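Local coordinates for ABC transporter substrate binding protein (Ribose) (Agrobacterium vitis, PDB 4WUT) that probably captures a sugar outside the inner membrane for an ABC importer, and is seen here with D-fucose bound between its two lobes, at residues Q126-T131 with E288-T293; K153-S158 with A210-I215; E252-G257 with V298-I303. One frame throughout, in Å; residues are numbered along the deposited sequence.

Contact 1: residues Q126-T131 with E288-T293; sequences QAFLAT and EKFIDT
F128, L129 and A130 pair in parallel with F290, I291 and D292, a two-strand contact that seats strand 127-130 beside the first part of strand 290-298. The strand axes run 4.8 Å apart and diverge by 11°. Four backbone hydrogen bonds join them. F128 N gives to K289 O (2.8 Å), I291 N to F128 O, A130 N to I291 O and T293 N to A130 O; the last comes from above the plane of the A130 carbonyl, 59° out of it, where the strand pairing ends.

The faces differ in character. On the buried one, L129 and I291 lie alongside each other and point the same way, L129 CG 3.8 Å from I291 CD1; helix 267-282 covers this side, with K273 against L129. On the other, the edge of the F128 ring, near its plane, looks to F290 CD1, and F128 CB stands 4.0 Å from that same atom. F128 has CG anti to its backbone N (chi1 177°), which carries the ring off toward I112 and M116. In the type I periplasmic binding protein fold, to which this chain belongs, a late strand, here 290-298, pairs with the first lobe's sheet and then passes to the second lobe; its partner 127-130 is paired on its other side with strand 110-113.

K289 runs past Q126, where strand 127-130 begins, its CG 3.4 Å from Q126 O; its NZ bonds to Y125 O, and the lysine also makes a cation-pi pair with Y125. Past A130, a water joins T131 OG1 (2.6 Å) to T293 OG1 (2.7 Å); T131 OG1 also bonds Q265, a residue of the fucose pocket.

Contact 2: residues K153-S158 with A210-I215; sequences KIAVMS and ADLKGI
K153 and D211 make the charged part of this contact, at the start of strand 153-158: NZ reaches OD1 at 3.2 Å, on the syn lone pair of that oxygen. The two side chains meet obliquely. K153 CD lies 3.1 Å from D211 OD2, and the bend at chi3 (92°) beyond it turns CE and NZ toward OD1. N209 OD1 takes a further hydrogen bond from the same NZ, and a water links K153 N to D211 O.

Backbone bonds then tie the strand to segment 210-215 in parallel. K213 N gives to K153 O at 2.8 Å, and A155 N gives to G214 O at 3.0 Å. Only A155 and I215 make a firm bridge.

Apolar contacts fill the face carrying A155 and M157. A155 CB touches two side chains, 4.0 Å from L212 CD2 and 3.9 Å from I215 CG1. Selenomethionine M157 folds at chi2 and chi3, its CG 3.7 Å from I215 CG1 and its SE near I215 CD1.

These are two neighbouring parallel strands of the second lobe's Rossmann-like sheet, 153-158 lying next to the outermost strand 184-190. Helix 195-208 covers the A155 and M157 face, and helix 220-232 meets I215; helix 164-180 packs on I154 from the other face.

Contact 3: residues E252-G257 with V298-I303; sequences EFVKDG and VTKQNI
No hydrogen bond crosses this contact, although K300 lays its extended side chain over the carbonyls at the end of helix 248-255. Its CE lies 3.4 Å from V254 O and also 3.4 Å from K255 O, so carbon, and not the ammonium, meets the two oxygens. NZ goes on to G257, 3.9 Å from its CA. The positive end of K300 is thus near the helix C-terminus, where the helix dipole would probably favour it.

That terminus is a Schellman motif: G257 has positive phi (85°), and its N to V254 O is one of the motif's two bonds back into the last turn. V254 is the apolar centre. Its CG1, anti to the backbone N (chi1 170°), presses on the T299 to K300 peptide, 3.6 Å from T299 C, and also meets I303 CD1 at 4.1 Å. K255 crosses I303 at about a right angle, its NZ 3.8 Å from I303 CG2, with a long, weak ion pair to D304 beyond.

Bonds within the loop help fix its shape: T299 OG1 accepts from Q301 N in an ST turn, and T299 N gives to N302 OD1 at 2.9 Å, 169° at the hydrogen, while N302 ND2 bonds V297 O.

Around it, strand 261-265 touches V254, V298 and T299, F253 packs on helix 220-232, and I303 meets L312 near the C-terminus.

Overall arrangement
Contacts 1 and 2 are both parallel strand pairings, one in each lobe's part of the sheet, on opposite sides of the chain's centre and about 32 Å apart between centres; contact 2 is nested within the chain loop that contact 1 closes. Contact 2 is largely buried, with D211 and K213 exposed at its start, while contact 1 is only partly so, with exposed F290 and D292 on one face. Contact 3, also partly buried, has V254 and I303 inside and K255 and K300 at the surface; it sets a helix end against a loop, without backbone bonds between them. Its second segment starts at V298, the end of strand 290-298, whose beginning serves contact 1.

Contact 1: residues Q126-T131 with E288-T293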
loop_
_atom_site.group_PDB
_atom_site.type_symbol
_atom_site.label_atom_id
_atom_site.label_comp_id
_atom_site.label_asym_id
_atom_site.label_seq_id
_atom_site.Cartn_x
_atom_site.Cartn_y
_atom_site.Cartn_z
ATOM N N GLN A 126 -7.374 7.202 16.809
ATOM C CA GLN A 126 -8.452 6.386 17.345
ATOM C C GLN A 126 -8.795 5.128 16.556
ATOM O O GLN A 126 -9.504 4.276 17.060
ATOM C CB GLN A 126 -9.718 7.222 17.578
ATOM C CG GLN A 126 -9.549 8.313 18.596
ATOM C CD GLN A 126 -8.881 9.544 18.032
ATOM O OE1 GLN A 126 -9.256 10.013 16.968
ATOM N NE2 GLN A 126 -7.874 10.064 18.729
ATOM N N ALA A 127 -8.321 5.021 15.323
ATOM C CA ALA A 127 -8.482 3.786 14.577
ATOM C C ALA A 127 -7.395 3.674 13.517
ATOM O O ALA A 127 -6.819 4.664 13.103
ATOM C CB ALA A 127 -9.883 3.704 13.949
ATOM N N PHE A 128 -7.141 2.429 13.120
ATOM C CA PHE A 128 -6.178 2.098 12.088
ATOM C C PHE A 128 -6.796 1.055 11.172
ATOM O O PHE A 128 -7.089 -0.065 11.614
ATOM C CB PHE A 128 -4.891 1.557 12.726
ATOM C CG PHE A 128 -3.855 1.106 11.736
ATOM C CD1 PHE A 128 -3.491 1.894 10.672
ATOM C CD2 PHE A 128 -3.222 -0.110 11.905
ATOM C CE1 PHE A 128 -2.530 1.467 9.773
ATOM C CE2 PHE A 128 -2.266 -0.549 11.008
ATOM C CZ PHE A 128 -1.912 0.238 9.948
ATOM N N LEU A 129 -6.996 1.458 9.910
ATOM C CA LEU A 129 -7.610 0.603 8.892
ATOM C C LEU A 129 -6.574 0.281 7.837
ATOM O O LEU A 129 -6.033 1.186 7.207
ATOM C CB LEU A 129 -8.765 1.325 8.191
ATOM C CG LEU A 129 -10.022 1.723 8.950
ATOM C CD1 LEU A 129 -9.768 2.890 9.876
ATOM C CD2 LEU A 129 -11.130 2.070 7.971
ATOM N N ALA A 130 -6.283 -0.986 7.639
ATOM C CA ALA A 130 -5.212 -1.373 6.735
ATOM C C ALA A 130 -5.249 -2.858 6.439
ATOM O O ALA A 130 -5.884 -3.659 7.153
ATOM C CB ALA A 130 -3.842 -0.993 7.339
ATOM N N THR A 131 -4.561 -3.228 5.371
ATOM C CA THR A 131 -4.197 -4.622 5.137
ATOM C C THR A 131 -3.404 -5.172 6.330
ATOM O O THR A 131 -2.621 -4.454 6.941
ATOM C CB THR A 131 -3.338 -4.736 3.873
ATOM O OG1 THR A 131 -4.074 -4.220 2.768
ATOM C CG2 THR A 131 -2.906 -6.168 3.578
ATOM N N GLU A 288 -14.268 0.614 16.267
ATOM C CA GLU A 288 -13.331 -0.500 16.338
ATOM C C GLU A 288 -11.938 0.035 16.021
ATOM O O GLU A 288 -11.720 0.619 14.954
ATOM C CB GLU A 288 -13.740 -1.542 15.308
ATOM C CG GLU A 288 -13.010 -2.855 15.380
ATOM C CD GLU A 288 -13.586 -3.866 14.395
ATOM O OE1 GLU A 288 -14.645 -3.586 13.780
ATOM O OE2 GLU A 288 -12.977 -4.943 14.228
ATOM N N LYS A 289 -10.989 -0.155 16.928
ATOM C CA LYS A 289 -9.700 0.524 16.767
ATOM C C LYS A 289 -8.818 -0.085 15.684
ATOM O O LYS A 289 -8.069 0.625 15.028
ATOM C CB LYS A 289 -8.944 0.582 18.097
ATOM C CG LYS A 289 -7.732 1.494 18.015
ATOM C CD LYS A 289 -7.140 1.790 19.386
ATOM C CE LYS A 289 -6.468 3.155 19.440
ATOM N NZ LYS A 289 -5.596 3.345 18.297
ATOM N N PHE A 290 -8.911 -1.387 15.466
ATOM C CA PHE A 290 -8.085 -2.030 14.469
ATOM C C PHE A 290 -8.981 -2.746 13.484
ATOM O O PHE A 290 -9.731 -3.638 13.845
ATOM C CB PHE A 290 -7.061 -2.947 15.131
ATOM C CG PHE A 290 -6.075 -2.198 15.999
ATOM C CD1 PHE A 290 -5.116 -1.379 15.418
ATOM C CD2 PHE A 290 -6.120 -2.286 17.370
ATOM C CE1 PHE A 290 -4.205 -0.674 16.190
ATOM C CE2 PHE A 290 -5.208 -1.575 18.153
ATOM C CZ PHE A 290 -4.253 -0.767 17.553
ATOM N N ILE A 291 -8.922 -2.285 12.245
ATOM C CA ILE A 291 -9.789 -2.754 11.187
ATOM C C ILE A 291 -8.921 -3.313 10.054
ATOM O O ILE A 291 -8.049 -2.631 9.496
ATOM C CB ILE A 291 -10.727 -1.602 10.709
ATOM C CG1 ILE A 291 -11.574 -1.070 11.885
ATOM C CG2 ILE A 291 -11.571 -2.049 9.533
ATOM C CD1 ILE A 291 -12.207 0.289 11.651
ATOM N N ASP A 292 -9.151 -4.580 9.740
ATOM C CA ASP A 292 -8.452 -5.290 8.672
ATOM C C ASP A 292 -9.314 -5.135 7.434
ATOM O O ASP A 292 -10.447 -5.637 7.395
ATOM C CB ASP A 292 -8.350 -6.772 9.065
ATOM C CG ASP A 292 -7.717 -7.650 7.991
ATOM O OD1 ASP A 292 -7.467 -7.170 6.868
ATOM O OD2 ASP A 292 -7.501 -8.860 8.269
ATOM N N THR A 293 -8.782 -4.462 6.425
ATOM C CA THR A 293 -9.540 -4.126 5.218
ATOM C C THR A 293 -9.432 -5.209 4.142
ATOM O O THR A 293 -9.998 -5.071 3.060
ATOM C CB THR A 293 -9.139 -2.743 4.661
ATOM O OG1 THR A 293 -7.714 -2.593 4.708
ATOM C CG2 THR A 293 -9.768 -1.617 5.497
HETATM O O HOH W 1 -6.707 -4.065 2.616
#

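Contact 2: residues K153-S158 with A210-I215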
loop_
_atom_site.group_PDB
_atom_site.type_symbol
_atom_site.label_atom_id
_atom_site.label_comp_id
_atom_site.label_asym_id
_atom_site.label_seq_id
_atom_site.Cartn_x
_atom_site.Cartn_y
_atom_site.Cartn_z
ATOM N N LYS A 153 17.206 -18.319 -6.853
ATOM C CA LYS A 153 17.319 -16.913 -6.499
ATOM C C LYS A 153 16.036 -16.162 -6.853
ATOM O O LYS A 153 15.475 -16.357 -7.938
ATOM C CB LYS A 153 18.466 -16.291 -7.280
ATOM C CG LYS A 153 19.847 -16.792 -6.917
ATOM C CD LYS A 153 20.854 -16.408 -7.987
ATOM C CE LYS A 153 21.513 -15.098 -7.699
ATOM N NZ LYS A 153 22.327 -14.607 -8.867
ATOM N N ILE A 154 15.587 -15.304 -5.952
ATOM C CA ILE A 154 14.492 -14.397 -6.249
ATOM C C ILE A 154 14.886 -12.977 -5.842
ATOM O O ILE A 154 15.740 -12.800 -4.978
ATOM C CB ILE A 154 13.183 -14.787 -5.553
ATOM C CG1 ILE A 154 13.335 -14.699 -4.038
ATOM C CG2 ILE A 154 12.700 -16.179 -6.027
ATOM C CD1 ILE A 154 12.008 -14.867 -3.297
ATOM N N ALA A 155 14.269 -11.985 -6.468
ATOM C CA ALA A 155 14.550 -10.581 -6.165
ATOM C C ALA A 155 13.383 -9.921 -5.477
ATOM O O ALA A 155 12.223 -10.208 -5.780
ATOM C CB ALA A 155 14.861 -9.831 -7.448
ATOM N N VAL A 156 13.687 -8.999 -4.558
ATOM C CA VAL A 156 12.670 -8.229 -3.862
ATOM C C VAL A 156 12.791 -6.763 -4.270
ATOM O O VAL A 156 13.802 -6.094 -3.958
ATOM C CB VAL A 156 12.814 -8.354 -2.336
ATOM C CG1 VAL A 156 11.872 -7.394 -1.648
ATOM C CG2 VAL A 156 12.528 -9.789 -1.927
HETATM N N MSE A 157 11.764 -6.287 -4.963
HETATM C CA MSE A 157 11.639 -4.895 -5.400
HETATM C C MSE A 157 10.659 -4.212 -4.460
HETATM O O MSE A 157 9.434 -4.439 -4.504
HETATM C CB MSE A 157 11.120 -4.818 -6.848
HETATM C CG MSE A 157 11.765 -5.836 -7.790
HETATM SE SE MSE A 157 13.732 -5.878 -7.791
HETATM C CE MSE A 157 14.107 -4.201 -8.613
ATOM N N SER A 158 11.204 -3.356 -3.590
ATOM C CA SER A 158 10.393 -2.642 -2.629
ATOM C C SER A 158 10.299 -1.159 -3.007
ATOM O O SER A 158 10.695 -0.774 -4.093
ATOM C CB SER A 158 10.950 -2.842 -1.229
ATOM O OG SER A 158 10.064 -2.288 -0.267
ATOM N N ALA A 210 21.028 -13.678 -14.512
ATOM C CA ALA A 210 20.467 -14.490 -15.586
ATOM C C ALA A 210 19.688 -15.679 -15.059
ATOM O O ALA A 210 18.770 -16.164 -15.722
ATOM C CB ALA A 210 21.559 -14.979 -16.512
ATOM N N ASP A 211 20.079 -16.149 -13.877
ATOM C CA ASP A 211 19.473 -17.328 -13.257
ATOM C C ASP A 211 18.281 -16.996 -12.352
ATOM O O ASP A 211 17.761 -17.883 -11.693
ATOM C CB ASP A 211 20.525 -18.094 -12.432
ATOM C CG ASP A 211 21.243 -17.211 -11.395
ATOM O OD1 ASP A 211 21.196 -15.963 -11.479
ATOM O OD2 ASP A 211 21.908 -17.790 -10.509
ATOM N N LEU A 212 17.833 -15.751 -12.332
ATOM C CA LEU A 212 16.734 -15.367 -11.459
ATOM C C LEU A 212 15.496 -16.197 -11.747
ATOM O O LEU A 212 15.108 -16.373 -12.910
ATOM C CB LEU A 212 16.420 -13.868 -11.639
ATOM C CG LEU A 212 15.661 -13.201 -10.501
ATOM C CD1 LEU A 212 16.540 -13.099 -9.281
ATOM C CD2 LEU A 212 15.171 -11.833 -10.905
ATOM N N LYS A 213 14.910 -16.772 -10.700
ATOM C CA LYS A 213 13.735 -17.604 -10.876
ATOM C C LYS A 213 12.427 -16.879 -10.617
ATOM O O LYS A 213 11.394 -17.284 -11.146
ATOM C CB LYS A 213 13.808 -18.850 -9.988
ATOM C CG LYS A 213 14.886 -19.827 -10.405
ATOM C CD LYS A 213 14.946 -21.047 -9.501
ATOM C CE LYS A 213 14.865 -22.322 -10.280
ATOM N NZ LYS A 213 15.940 -22.437 -11.298
ATOM N N GLY A 214 12.468 -15.809 -9.821
ATOM C CA GLY A 214 11.260 -15.092 -9.462
ATOM C C GLY A 214 11.558 -13.698 -8.953
ATOM O O GLY A 214 12.706 -13.376 -8.650
ATOM N N ILE A 215 10.517 -12.881 -8.859
ATOM C CA ILE A 215 10.677 -11.463 -8.527
ATOM C C ILE A 215 9.359 -10.939 -7.952
ATOM O O ILE A 215 8.264 -11.231 -8.465
ATOM C CB ILE A 215 11.183 -10.642 -9.758
ATOM C CG1 ILE A 215 11.479 -9.186 -9.377
ATOM C CG2 ILE A 215 10.198 -10.733 -10.922
ATOM C CD1 ILE A 215 12.290 -8.472 -10.450
HETATM O O HOH W 2 18.255 -19.231 -9.387
#

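Contact 3: residues E252-G257 with V298-I303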
loop_
_atom_site.group_PDB
_atom_site.type_symbol
_atom_site.label_atom_id
_atom_site.label_comp_id
_atom_site.label_asym_id
_atom_site.label_seq_id
_atom_site.Cartn_x
_atom_site.Cartn_y
_atom_site.Cartn_z
ATOM N N GLU A 252 -3.870 -6.267 -16.445
ATOM C CA GLU A 252 -3.426 -6.703 -17.773
ATOM C C GLU A 252 -2.214 -7.632 -17.719
ATOM O O GLU A 252 -2.148 -8.606 -18.504
ATOM C CB GLU A 252 -3.148 -5.508 -18.685
ATOM C CG GLU A 252 -4.421 -4.802 -19.123
ATOM C CD GLU A 252 -5.457 -5.777 -19.686
ATOM O OE1 GLU A 252 -5.302 -6.214 -20.852
ATOM O OE2 GLU A 252 -6.415 -6.129 -18.949
ATOM N N PHE A 253 -1.300 -7.358 -16.778
ATOM C CA PHE A 253 -0.117 -8.191 -16.581
ATOM C C PHE A 253 -0.455 -9.594 -16.050
ATOM O O PHE A 253 0.242 -10.552 -16.384
ATOM C CB PHE A 253 0.869 -7.530 -15.633
ATOM C CG PHE A 253 1.704 -6.454 -16.261
ATOM C CD1 PHE A 253 2.149 -6.556 -17.559
ATOM C CD2 PHE A 253 2.068 -5.346 -15.527
ATOM C CE1 PHE A 253 2.936 -5.563 -18.119
ATOM C CE2 PHE A 253 2.854 -4.353 -16.093
ATOM C CZ PHE A 253 3.285 -4.468 -17.383
ATOM N N VAL A 254 -1.480 -9.713 -15.204
ATOM C CA VAL A 254 -1.958 -11.023 -14.793
ATOM C C VAL A 254 -2.572 -11.744 -16.009
ATOM O O VAL A 254 -2.241 -12.892 -16.318
ATOM C CB VAL A 254 -3.006 -10.937 -13.666
ATOM C CG1 VAL A 254 -3.653 -12.285 -13.433
ATOM C CG2 VAL A 254 -2.342 -10.442 -12.404
ATOM N N LYS A 255 -3.447 -11.051 -16.715
ATOM C CA LYS A 255 -4.124 -11.657 -17.855
ATOM C C LYS A 255 -3.161 -12.098 -18.956
ATOM O O LYS A 255 -3.406 -13.110 -19.623
ATOM C CB LYS A 255 -5.137 -10.675 -18.426
ATOM C CG LYS A 255 -6.381 -10.504 -17.567
ATOM C CD LYS A 255 -7.354 -9.527 -18.219
ATOM C CE LYS A 255 -8.544 -9.212 -17.326
ATOM N NZ LYS A 255 -9.319 -10.437 -16.969
ATOM N N ASP A 256 -2.078 -11.355 -19.166
ATOM C CA ASP A 256 -1.162 -11.694 -20.255
ATOM C C ASP A 256 -0.002 -12.585 -19.822
ATOM O O ASP A 256 0.851 -12.951 -20.643
ATOM C CB ASP A 256 -0.693 -10.448 -21.032
ATOM C CG ASP A 256 0.344 -9.621 -20.305
ATOM O OD1 ASP A 256 0.926 -10.083 -19.295
ATOM O OD2 ASP A 256 0.602 -8.485 -20.774
ATOM N N GLY A 257 0.002 -12.973 -18.546
ATOM C CA GLY A 257 0.983 -13.916 -18.030
ATOM C C GLY A 257 2.312 -13.334 -17.576
ATOM O O GLY A 257 3.217 -14.066 -17.175
ATOM N N VAL A 298 -5.007 -12.210 -6.490
ATOM C CA VAL A 298 -5.635 -12.247 -7.799
ATOM C C VAL A 298 -4.695 -12.900 -8.808
ATOM O O VAL A 298 -3.536 -12.492 -8.954
ATOM C CB VAL A 298 -5.981 -10.822 -8.286
ATOM C CG1 VAL A 298 -6.421 -10.861 -9.723
ATOM C CG2 VAL A 298 -7.056 -10.183 -7.426
ATOM N N THR A 299 -5.243 -13.887 -9.519
ATOM C CA THR A 299 -4.532 -14.684 -10.500
ATOM C C THR A 299 -5.450 -14.901 -11.692
ATOM O O THR A 299 -6.598 -14.457 -11.687
ATOM C CB THR A 299 -4.191 -16.068 -9.945
ATOM O OG1 THR A 299 -5.404 -16.816 -9.759
ATOM C CG2 THR A 299 -3.432 -15.970 -8.624
ATOM N N LYS A 300 -4.945 -15.600 -12.707
ATOM C CA LYS A 300 -5.774 -15.991 -13.845
ATOM C C LYS A 300 -6.926 -16.905 -13.414
ATOM O O LYS A 300 -7.936 -17.022 -14.112
ATOM C CB LYS A 300 -4.916 -16.704 -14.896
ATOM C CG LYS A 300 -4.119 -15.810 -15.845
ATOM C CD LYS A 300 -3.235 -16.678 -16.770
ATOM C CE LYS A 300 -2.489 -15.890 -17.836
ATOM N NZ LYS A 300 -1.593 -16.778 -18.684
ATOM N N GLN A 301 -6.774 -17.570 -12.273
ATOM C CA GLN A 301 -7.801 -18.507 -11.804
ATOM C C GLN A 301 -8.980 -17.835 -11.097
ATOM O O GLN A 301 -9.993 -18.483 -10.888
ATOM C CB GLN A 301 -7.189 -19.558 -10.863
ATOM C CG GLN A 301 -6.221 -20.546 -11.520
ATOM C CD GLN A 301 -4.858 -19.974 -11.822
ATOM O OE1 GLN A 301 -4.459 -19.895 -12.983
ATOM N NE2 GLN A 301 -4.122 -19.591 -10.784
ATOM N N ASN A 302 -8.864 -16.564 -10.706
ATOM C CA ASN A 302 -9.967 -15.904 -10.000
ATOM C C ASN A 302 -10.203 -14.436 -10.360
ATOM O O ASN A 302 -11.026 -13.775 -9.754
ATOM C CB ASN A 302 -9.770 -16.026 -8.486
ATOM C CG ASN A 302 -8.676 -15.132 -7.974
ATOM O OD1 ASN A 302 -7.905 -14.611 -8.752
ATOM N ND2 ASN A 302 -8.607 -14.964 -6.653
ATOM N N ILE A 303 -9.513 -13.938 -11.375
ATOM C CA ILE A 303 -9.562 -12.507 -11.670
ATOM C C ILE A 303 -10.947 -11.924 -12.020
ATOM O O ILE A 303 -11.194 -10.726 -11.823
ATOM C CB ILE A 303 -8.545 -12.142 -12.761
ATOM C CG1 ILE A 303 -8.441 -10.618 -12.901
ATOM C CG2 ILE A 303 -8.912 -12.804 -14.056
ATOM C CD1 ILE A 303 -7.194 -10.137 -13.640
#